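Local atomic coordinates of phosphotriesterase family protein (Listeria monocytogenes serotype 4b str. H7858, PDB entry 3PNZ), a protein that probably hydrolyses phosphorylated sugar lactones, as a zinc-dependent lactonase of the phosphotriesterase family with an amidohydrolase fold. Residues 26-38 / 96-108. Numbering follows the deposited sequence.
With PO4 (phosphate ion), chain K.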
ATOM      1  N   VAL A  26       3.223 -12.279   0.411  1.00 23.02           N
ATOM      2  CA  VAL A  26       2.895 -13.532  -0.259  1.00 22.66           C
ATOM      3  C   VAL A  26       1.660 -13.295  -1.106  1.00 24.35           C
ATOM      4  O   VAL A  26       0.593 -12.956  -0.585  1.00 25.54           O
ATOM      5  CB  VAL A  26       2.599 -14.674   0.751  1.00 22.17           C
ATOM      6  CG1 VAL A  26       2.370 -15.994   0.013  1.00 23.20           C
ATOM      7  CG2 VAL A  26       3.739 -14.813   1.746  1.00 23.11           C
ATOM      8  N   CYS A  27       1.795 -13.456  -2.418  1.00 23.31           N
ATOM      9  CA  CYS A  27       0.673 -13.189  -3.303  1.00 23.83           C
ATOM     10  C   CYS A  27       0.848 -13.875  -4.645  1.00 26.37           C
ATOM     11  O   CYS A  27       1.967 -14.019  -5.141  1.00 25.91           O
ATOM     12  CB  CYS A  27       0.472 -11.680  -3.491  1.00 23.76           C
ATOM     13  SG  CYS A  27       1.959 -10.782  -4.004  1.00 28.55           S
ATOM     14  N   VAL A  28      -0.270 -14.290  -5.228  1.00 23.33           N
ATOM     15  CA  VAL A  28      -0.268 -14.982  -6.512  1.00 24.18           C
ATOM     16  C   VAL A  28      -1.358 -14.378  -7.401  1.00 24.41           C
ATOM     17  O   VAL A  28      -2.413 -14.975  -7.604  1.00 25.41           O
ATOM     18  CB  VAL A  28      -0.501 -16.497  -6.324  1.00 26.06           C
ATOM     19  CG1 VAL A  28      -0.289 -17.250  -7.649  1.00 26.51           C
ATOM     20  CG2 VAL A  28       0.418 -17.039  -5.248  1.00 27.04           C
ATOM     21  N   PRO A  29      -1.110 -13.164  -7.918  1.00 21.55           N
ATOM     22  CA  PRO A  29      -2.075 -12.409  -8.727  1.00 21.98           C
ATOM     23  C   PRO A  29      -2.604 -13.245  -9.890  1.00 26.68           C
ATOM     24  O   PRO A  29      -1.804 -13.735 -10.682  1.00 25.55           O
ATOM     25  CB  PRO A  29      -1.244 -11.246  -9.283  1.00 26.17           C
ATOM     26  CG  PRO A  29      -0.062 -11.133  -8.408  1.00 29.55           C
ATOM     27  CD  PRO A  29       0.169 -12.456  -7.738  1.00 22.87           C
ATOM     28  N   ALA A  30      -3.919 -13.411  -9.988  1.00 24.89           N
ATOM     29  CA  ALA A  30      -4.495 -14.260 -11.028  1.00 27.90           C
ATOM     30  C   ALA A  30      -4.072 -13.799 -12.415  1.00 30.20           C
ATOM     31  O   ALA A  30      -3.637 -14.598 -13.242  1.00 30.83           O
ATOM     32  CB  ALA A  30      -6.009 -14.276 -10.921  1.00 26.15           C
ATOM     33  N   TYR A  31      -4.208 -12.503 -12.660  1.00 26.10           N
ATOM     34  CA  TYR A  31      -3.881 -11.936 -13.961  1.00 26.95           C
ATOM     35  C   TYR A  31      -2.474 -12.331 -14.417  1.00 28.83           C
ATOM     36  O   TYR A  31      -2.267 -12.686 -15.580  1.00 30.65           O
ATOM     37  CB  TYR A  31      -4.037 -10.415 -13.924  1.00 27.28           C
ATOM     38  CG  TYR A  31      -3.640  -9.745 -15.210  1.00 26.99           C
ATOM     39  CD1 TYR A  31      -4.579  -9.484 -16.197  1.00 29.85           C
ATOM     40  CD2 TYR A  31      -2.318  -9.393 -15.450  1.00 28.63           C
ATOM     41  CE1 TYR A  31      -4.215  -8.874 -17.382  1.00 32.95           C
ATOM     42  CE2 TYR A  31      -1.948  -8.788 -16.627  1.00 30.08           C
ATOM     43  CZ  TYR A  31      -2.897  -8.531 -17.591  1.00 32.73           C
ATOM     44  OH  TYR A  31      -2.528  -7.921 -18.768  1.00 35.23           O
ATOM     45  N   TRP A  32      -1.512 -12.285 -13.500  1.00 26.59           N
ATOM     46  CA  TRP A  32      -0.129 -12.609 -13.844  1.00 26.19           C
ATOM     47  C   TRP A  32       0.128 -14.116 -13.904  1.00 28.71           C
ATOM     48  O   TRP A  32       0.844 -14.595 -14.788  1.00 30.61           O
ATOM     49  CB  TRP A  32       0.843 -11.922 -12.880  1.00 27.15           C
ATOM     50  CG  TRP A  32       0.862 -10.431 -13.047  1.00 25.92           C
ATOM     51  CD1 TRP A  32       0.602  -9.486 -12.090  1.00 27.70           C
ATOM     52  CD2 TRP A  32       1.154  -9.711 -14.249  1.00 26.47           C
ATOM     53  NE1 TRP A  32       0.714  -8.225 -12.629  1.00 26.69           N
ATOM     54  CE2 TRP A  32       1.055  -8.336 -13.951  1.00 27.12           C
ATOM     55  CE3 TRP A  32       1.493 -10.099 -15.552  1.00 28.42           C
ATOM     56  CZ2 TRP A  32       1.283  -7.348 -14.905  1.00 30.33           C
ATOM     57  CZ3 TRP A  32       1.718  -9.111 -16.502  1.00 33.29           C
ATOM     58  CH2 TRP A  32       1.609  -7.754 -16.172  1.00 31.85           C
ATOM     59  N   GLN A  33      -0.463 -14.853 -12.966  1.00 28.96           N
ATOM     60  CA  GLN A  33      -0.363 -16.307 -12.956  1.00 32.90           C
ATOM     61  C   GLN A  33      -0.863 -16.893 -14.279  1.00 32.26           C
ATOM     62  O   GLN A  33      -0.253 -17.801 -14.845  1.00 29.68           O
ATOM     63  CB  GLN A  33      -1.187 -16.877 -11.798  1.00 32.14           C
ATOM     64  CG  GLN A  33      -1.024 -18.375 -11.592  1.00 36.74           C
ATOM     65  CD  GLN A  33      -2.005 -18.924 -10.577  1.00 40.20           C
ATOM     66  OE1 GLN A  33      -3.169 -18.517 -10.535  1.00 45.07           O
ATOM     67  NE2 GLN A  33      -1.543 -19.859  -9.754  1.00 46.52           N
ATOM     68  N   GLU A  34      -1.977 -16.365 -14.766  1.00 28.37           N
ATOM     69  CA  GLU A  34      -2.561 -16.847 -16.010  1.00 30.46           C
ATOM     70  C   GLU A  34      -1.668 -16.547 -17.208  1.00 35.33           C
ATOM     71  O   GLU A  34      -1.791 -17.189 -18.251  1.00 34.18           O
ATOM     72  CB  GLU A  34      -3.959 -16.256 -16.209  1.00 29.78           C
ATOM     73  CG  GLU A  34      -4.979 -16.793 -15.202  1.00 32.48           C
ATOM     74  CD  GLU A  34      -6.274 -16.003 -15.180  1.00 32.41           C
ATOM     75  OE1 GLU A  34      -6.655 -15.449 -16.231  1.00 37.03           O
ATOM     76  OE2 GLU A  34      -6.914 -15.941 -14.106  1.00 33.31           O
ATOM     77  N   ARG A  35      -0.763 -15.581 -17.057  1.00 34.19           N
ATOM     78  CA  ARG A  35       0.127 -15.186 -18.150  1.00 33.44           C
ATOM     79  C   ARG A  35       1.548 -15.691 -17.953  1.00 32.62           C
ATOM     80  O   ARG A  35       2.473 -15.263 -18.649  1.00 33.67           O
ATOM     81  CB  ARG A  35       0.125 -13.670 -18.326  1.00 30.41           C
ATOM     82  CG  ARG A  35      -1.122 -13.175 -19.026  1.00 34.51           C
ATOM     83  CD  ARG A  35      -1.327 -11.686 -18.876  1.00 34.39           C
ATOM     84  NE  ARG A  35      -2.558 -11.288 -19.549  1.00 32.16           N
ATOM     85  CZ  ARG A  35      -3.772 -11.605 -19.114  1.00 37.12           C
ATOM     86  NH1 ARG A  35      -3.916 -12.322 -18.003  1.00 33.06           N
ATOM     87  NH2 ARG A  35      -4.841 -11.206 -19.788  1.00 35.57           N
ATOM     88  N   ASP A  36       1.711 -16.594 -16.997  1.00 31.22           N
ATOM     89  CA  ASP A  36       3.000 -17.206 -16.714  1.00 35.01           C
ATOM     90  C   ASP A  36       4.076 -16.191 -16.344  1.00 34.76           C
ATOM     91  O   ASP A  36       5.264 -16.472 -16.489  1.00 32.05           O
ATOM     92  CB  ASP A  36       3.461 -18.047 -17.909  1.00 41.95           C
ATOM     93  CG  ASP A  36       2.559 -19.239 -18.162  1.00 47.36           C
ATOM     94  OD1 ASP A  36       2.331 -20.024 -17.216  1.00 51.73           O
ATOM     95  OD2 ASP A  36       2.079 -19.391 -19.307  1.00 52.42           O
ATOM     96  N   ALA A  37       3.663 -15.019 -15.861  1.00 31.23           N
ATOM     97  CA  ALA A  37       4.614 -14.022 -15.370  1.00 30.95           C
ATOM     98  C   ALA A  37       5.095 -14.401 -13.966  1.00 29.69           C
ATOM     99  O   ALA A  37       4.730 -13.768 -12.964  1.00 25.83           O
ATOM    100  CB  ALA A  37       3.988 -12.634 -15.379  1.00 26.38           C
ATOM    101  N   ASP A  38       5.923 -15.437 -13.900  1.00 28.70           N
ATOM    102  CA  ASP A  38       6.315 -16.039 -12.627  1.00 28.26           C
ATOM    103  C   ASP A  38       6.998 -15.085 -11.646  1.00 26.94           C
ATOM    104  O   ASP A  38       6.889 -15.255 -10.435  1.00 26.71           O
ATOM    105  CB  ASP A  38       7.221 -17.246 -12.861  1.00 30.47           C
ATOM    106  CG  ASP A  38       7.419 -18.071 -11.605  1.00 33.43           C
ATOM    107  OD1 ASP A  38       6.461 -18.772 -11.207  1.00 39.00           O
ATOM    108  OD2 ASP A  38       8.524 -18.022 -11.015  1.00 34.39           O
ATOM    109  N   ASN A  96      -6.970  -3.178  -6.384  1.00 26.41           N
ATOM    110  CA  ASN A  96      -5.626  -2.686  -6.736  1.00 26.15           C
ATOM    111  C   ASN A  96      -5.575  -1.870  -8.032  1.00 28.02           C
ATOM    112  O   ASN A  96      -5.060  -0.751  -8.029  1.00 28.94           O
ATOM    113  CB  ASN A  96      -4.618  -3.846  -6.774  1.00 24.80           C
ATOM    114  CG  ASN A  96      -3.174  -3.394  -7.059  1.00 26.50           C
ATOM    115  OD1 ASN A  96      -2.245  -4.199  -6.972  1.00 30.43           O
ATOM    116  ND2 ASN A  96      -2.985  -2.123  -7.398  1.00 28.76           N
ATOM    117  N   LYS A  97      -6.099  -2.420  -9.131  1.00 26.88           N
ATOM    118  CA  LYS A  97      -6.052  -1.759 -10.445  1.00 25.20           C
ATOM    119  C   LYS A  97      -6.812  -2.574 -11.507  1.00 24.45           C
ATOM    120  O   LYS A  97      -6.728  -3.799 -11.517  1.00 25.98           O
ATOM    121  CB  LYS A  97      -4.600  -1.519 -10.892  1.00 24.82           C
ATOM    122  CG  LYS A  97      -3.699  -2.751 -10.831  1.00 27.09           C
ATOM    123  CD  LYS A  97      -2.238  -2.339 -10.889  1.00 29.81           C
ATOM    124  CE  LYS A  97      -1.304  -3.517 -10.720  1.00 27.93           C
ATOM    125  NZ  LYS A  97       0.114  -3.061 -10.533  1.00 30.81           N
ATOM    126  N   SER A  98      -7.522  -1.893 -12.403  1.00 25.41           N
ATOM    127  CA  SER A  98      -8.514  -2.552 -13.258  1.00 25.60           C
ATOM    128  C   SER A  98      -7.979  -3.542 -14.290  1.00 26.75           C
ATOM    129  O   SER A  98      -8.712  -4.441 -14.700  1.00 25.36           O
ATOM    130  CB  SER A  98      -9.421  -1.535 -13.956  1.00 26.82           C
ATOM    131  OG  SER A  98      -8.707  -0.809 -14.945  1.00 27.71           O
ATOM    132  N   PHE A  99      -6.726  -3.404 -14.716  1.00 27.53           N
ATOM    133  CA  PHE A  99      -6.204  -4.363 -15.689  1.00 26.92           C
ATOM    134  C   PHE A  99      -6.125  -5.774 -15.102  1.00 30.15           C
ATOM    135  O   PHE A  99      -6.236  -6.762 -15.826  1.00 28.14           O
ATOM    136  CB  PHE A  99      -4.884  -3.897 -16.350  1.00 28.88           C
ATOM    137  CG  PHE A  99      -3.631  -4.167 -15.540  1.00 28.48           C
ATOM    138  CD1 PHE A  99      -3.128  -5.455 -15.400  1.00 29.30           C
ATOM    139  CD2 PHE A  99      -2.919  -3.117 -14.973  1.00 27.94           C
ATOM    140  CE1 PHE A  99      -1.962  -5.697 -14.678  1.00 30.84           C
ATOM    141  CE2 PHE A  99      -1.750  -3.353 -14.247  1.00 28.03           C
ATOM    142  CZ  PHE A  99      -1.274  -4.644 -14.102  1.00 30.54           C
ATOM    143  N   LEU A 100      -5.979  -5.863 -13.782  1.00 24.07           N
ATOM    144  CA  LEU A 100      -5.962  -7.155 -13.097  1.00 23.97           C
ATOM    145  C   LEU A 100      -7.307  -7.868 -13.151  1.00 23.99           C
ATOM    146  O   LEU A 100      -7.389  -9.070 -12.896  1.00 26.20           O
ATOM    147  CB  LEU A 100      -5.595  -6.968 -11.623  1.00 26.82           C
ATOM    148  CG  LEU A 100      -4.205  -6.428 -11.317  1.00 25.47           C
ATOM    149  CD1 LEU A 100      -4.123  -6.085  -9.833  1.00 26.90           C
ATOM    150  CD2 LEU A 100      -3.158  -7.457 -11.722  1.00 28.93           C
ATOM    151  N   TRP A 101      -8.363  -7.127 -13.453  1.00 21.99           N
ATOM    152  CA  TRP A 101      -9.716  -7.659 -13.294  1.00 23.13           C
ATOM    153  C   TRP A 101     -10.089  -8.703 -14.343  1.00 27.62           C
ATOM    154  O   TRP A 101     -11.152  -9.324 -14.260  1.00 25.56           O
ATOM    155  CB  TRP A 101     -10.742  -6.525 -13.247  1.00 23.99           C
ATOM    156  CG  TRP A 101     -10.501  -5.614 -12.084  1.00 23.25           C
ATOM    157  CD1 TRP A 101      -9.649  -5.839 -11.034  1.00 25.42           C
ATOM    158  CD2 TRP A 101     -11.109  -4.344 -11.842  1.00 23.04           C
ATOM    159  NE1 TRP A 101      -9.687  -4.779 -10.160  1.00 22.81           N
ATOM    160  CE2 TRP A 101     -10.572  -3.846 -10.634  1.00 21.01           C
ATOM    161  CE3 TRP A 101     -12.044  -3.569 -12.533  1.00 23.99           C
ATOM    162  CZ2 TRP A 101     -10.947  -2.614 -10.103  1.00 25.15           C
ATOM    163  CZ3 TRP A 101     -12.420  -2.342 -12.000  1.00 26.58           C
ATOM    164  CH2 TRP A 101     -11.871  -1.881 -10.795  1.00 24.11           C
ATOM    165  N   ASP A 102      -9.212  -8.902 -15.320  1.00 28.86           N
ATOM    166  CA  ASP A 102      -9.413  -9.954 -16.309  1.00 30.76           C
ATOM    167  C   ASP A 102      -9.187 -11.316 -15.658  1.00 32.03           C
ATOM    168  O   ASP A 102      -9.674 -12.337 -16.148  1.00 31.51           O
ATOM    169  CB  ASP A 102      -8.461  -9.768 -17.490  1.00 32.13           C
ATOM    170  CG  ASP A 102      -8.628 -10.844 -18.552  1.00 40.68           C
ATOM    171  OD1 ASP A 102      -9.670 -10.846 -19.246  1.00 40.77           O
ATOM    172  OD2 ASP A 102      -7.711 -11.684 -18.697  1.00 38.45           O
ATOM    173  N   GLY A 103      -8.448 -11.319 -14.550  1.00 27.39           N
ATOM    174  CA  GLY A 103      -8.126 -12.541 -13.836  1.00 28.00           C
ATOM    175  C   GLY A 103      -9.345 -13.301 -13.348  1.00 28.61           C
ATOM    176  O   GLY A 103     -10.385 -12.712 -13.043  1.00 27.63           O
ATOM    177  N   LYS A 104      -9.212 -14.620 -13.279  1.00 26.52           N
ATOM    178  CA  LYS A 104     -10.293 -15.471 -12.794  1.00 32.17           C
ATOM    179  C   LYS A 104     -10.454 -15.426 -11.275  1.00 32.51           C
ATOM    180  O   LYS A 104      -9.478 -15.372 -10.524  1.00 30.25           O
ATOM    181  CB  LYS A 104     -10.090 -16.914 -13.263  1.00 32.68           C
ATOM    182  CG  LYS A 104     -10.354 -17.109 -14.742  1.00 35.94           C
ATOM    183  CD  LYS A 104     -10.114 -18.550 -15.157  1.00 44.68           C
ATOM    184  CE  LYS A 104     -10.445 -18.757 -16.626  1.00 53.57           C
ATOM    185  NZ  LYS A 104     -10.221 -20.170 -17.047  1.00 60.78           N
ATOM    186  N   ILE A 105     -11.704 -15.449 -10.833  1.00 30.99           N
ATOM    187  CA  ILE A 105     -12.012 -15.489  -9.414  1.00 30.86           C
ATOM    188  C   ILE A 105     -11.760 -16.885  -8.869  1.00 32.99           C
ATOM    189  O   ILE A 105     -12.276 -17.872  -9.403  1.00 33.27           O
ATOM    190  CB  ILE A 105     -13.466 -15.072  -9.169  1.00 30.72           C
ATOM    191  CG1 ILE A 105     -13.631 -13.586  -9.497  1.00 31.38           C
ATOM    192  CG2 ILE A 105     -13.884 -15.378  -7.729  1.00 32.40           C
ATOM    193  CD1 ILE A 105     -15.058 -13.108  -9.469  1.00 37.28           C
ATOM    194  N   LYS A 106     -10.949 -16.969  -7.820  1.00 31.05           N
ATOM    195  CA  LYS A 106     -10.609 -18.260  -7.234  1.00 35.65           C
ATOM    196  C   LYS A 106     -11.818 -18.851  -6.512  1.00 36.02           C
ATOM    197  O   LYS A 106     -12.737 -18.123  -6.125  1.00 33.94           O
ATOM    198  CB  LYS A 106      -9.407 -18.136  -6.294  1.00 34.39           C
ATOM    199  CG  LYS A 106      -9.594 -17.152  -5.149  1.00 38.29           C
ATOM    200  CD  LYS A 106      -8.310 -17.007  -4.351  1.00 39.28           C
ATOM    201  CE  LYS A 106      -8.479 -16.083  -3.153  1.00 36.51           C
ATOM    202  NZ  LYS A 106      -7.185 -15.910  -2.420  1.00 34.75           N
ATOM    203  N   PRO A 107     -11.828 -20.181  -6.341  1.00 41.58           N
ATOM    204  CA  PRO A 107     -12.975 -20.876  -5.748  1.00 41.20           C
ATOM    205  C   PRO A 107     -13.317 -20.355  -4.356  1.00 39.33           C
ATOM    206  O   PRO A 107     -14.495 -20.269  -4.013  1.00 40.61           O
ATOM    207  CB  PRO A 107     -12.495 -22.327  -5.656  1.00 44.34           C
ATOM    208  CG  PRO A 107     -11.447 -22.446  -6.709  1.00 44.19           C
ATOM    209  CD  PRO A 107     -10.758 -21.115  -6.734  1.00 43.00           C
ATOM    210  N   GLU A 108     -12.298 -20.012  -3.575  1.00 38.01           N
ATOM    211  CA  GLU A 108     -12.497 -19.565  -2.200  1.00 39.87           C
ATOM    212  C   GLU A 108     -13.259 -18.245  -2.093  1.00 39.12           C
ATOM    213  O   GLU A 108     -13.842 -17.942  -1.053  1.00 39.67           O
ATOM    214  CB  GLU A 108     -11.155 -19.440  -1.474  1.00 42.21           C
ATOM    215  CG  GLU A 108     -10.419 -20.757  -1.262  1.00 48.21           C
ATOM    216  CD  GLU A 108      -9.570 -21.166  -2.454  1.00 51.56           C
ATOM    217  OE1 GLU A 108      -9.617 -20.472  -3.494  1.00 45.20           O
ATOM    218  OE2 GLU A 108      -8.851 -22.184  -2.348  1.00 54.13           O
TER
HETATM  219  P   PO4 K 335       1.112  -2.904  -7.532  0.51 29.55           P
HETATM  220  O1  PO4 K 335       0.623  -4.211  -6.949  0.52 27.87           O
HETATM  221  O2  PO4 K 335      -0.082  -2.105  -7.981  0.79 27.70           O
HETATM  222  O3  PO4 K 335       1.864  -2.095  -6.514  0.96 25.28           O
HETATM  223  O4  PO4 K 335       2.065  -3.171  -8.670  0.43 28.53           O
HETATM  224  O   HOH W   1      -5.856 -10.784 -11.120  1.00 25.78           O
HETATM  225  O   HOH W   2       1.491  -5.716 -11.245  1.00 30.22           O
HETATM  226  O   HOH W   3      -6.342 -12.898 -16.773  1.00 34.54           O
HETATM  227  O   HOH W   4      -9.278 -14.940 -16.995  1.00 37.95           O
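The ring of Tyr-31 is covered on both faces. Phe-99 presents its edge to one face in a T-shaped pair, with centroids 5.1 Å apart and planes at 70°. The Arg-35 guanidinium lies on the opposite face, with Tyr-31 CE1 over its centre. Asp-102 CB sits at the Tyr-31 edge. CG of Tyr-31, anti to the backbone N (chi1 177°), carries the ring across to the 3-10 segment 98-102. Tyr-31 CD2 lies over the centre of one Trp-32 face, and Trp-32 CZ2 is 3.6 Å from Phe-99 CE1, an oblique contact that completes the aromatic cluster. Leu-100 CD2 packs on Tyr-31 CB at 3.8 Å.

The protein has the TIM-barrel architecture of the amidohydrolase fold. Here the loop after strand 19-23, with short helix 30-33, meets the loop after strand 88-92. The side chain of Leu-100 is about 8 Å from a bound zinc ion. Beyond the cluster, Lys-97 NZ and Asn-96 ND2 bind a phosphate ion, probably from the crystallisation liquor. Lys-97 NZ also shares a water with Trp-32 NE1.

Lys-104 N donates to the syn lone pair of Glu-34 OE2 at 2.8 Å, nearly straight at 174°. Arg-35 NH2 forms a salt bridge to Asp-102 OD2 at 3.1 Å. Asp-102 OD2 lies in the guanidinium plane, but the donor stands above the carboxylate plane, and the two planes are nearly perpendicular. Arg-35 NH1 bonds Tyr-31 O at 3.0 Å, which helps fix the guanidinium over the ring. One water links Glu-34 OE1, Arg-35 NH1 and Asp-102 OD2.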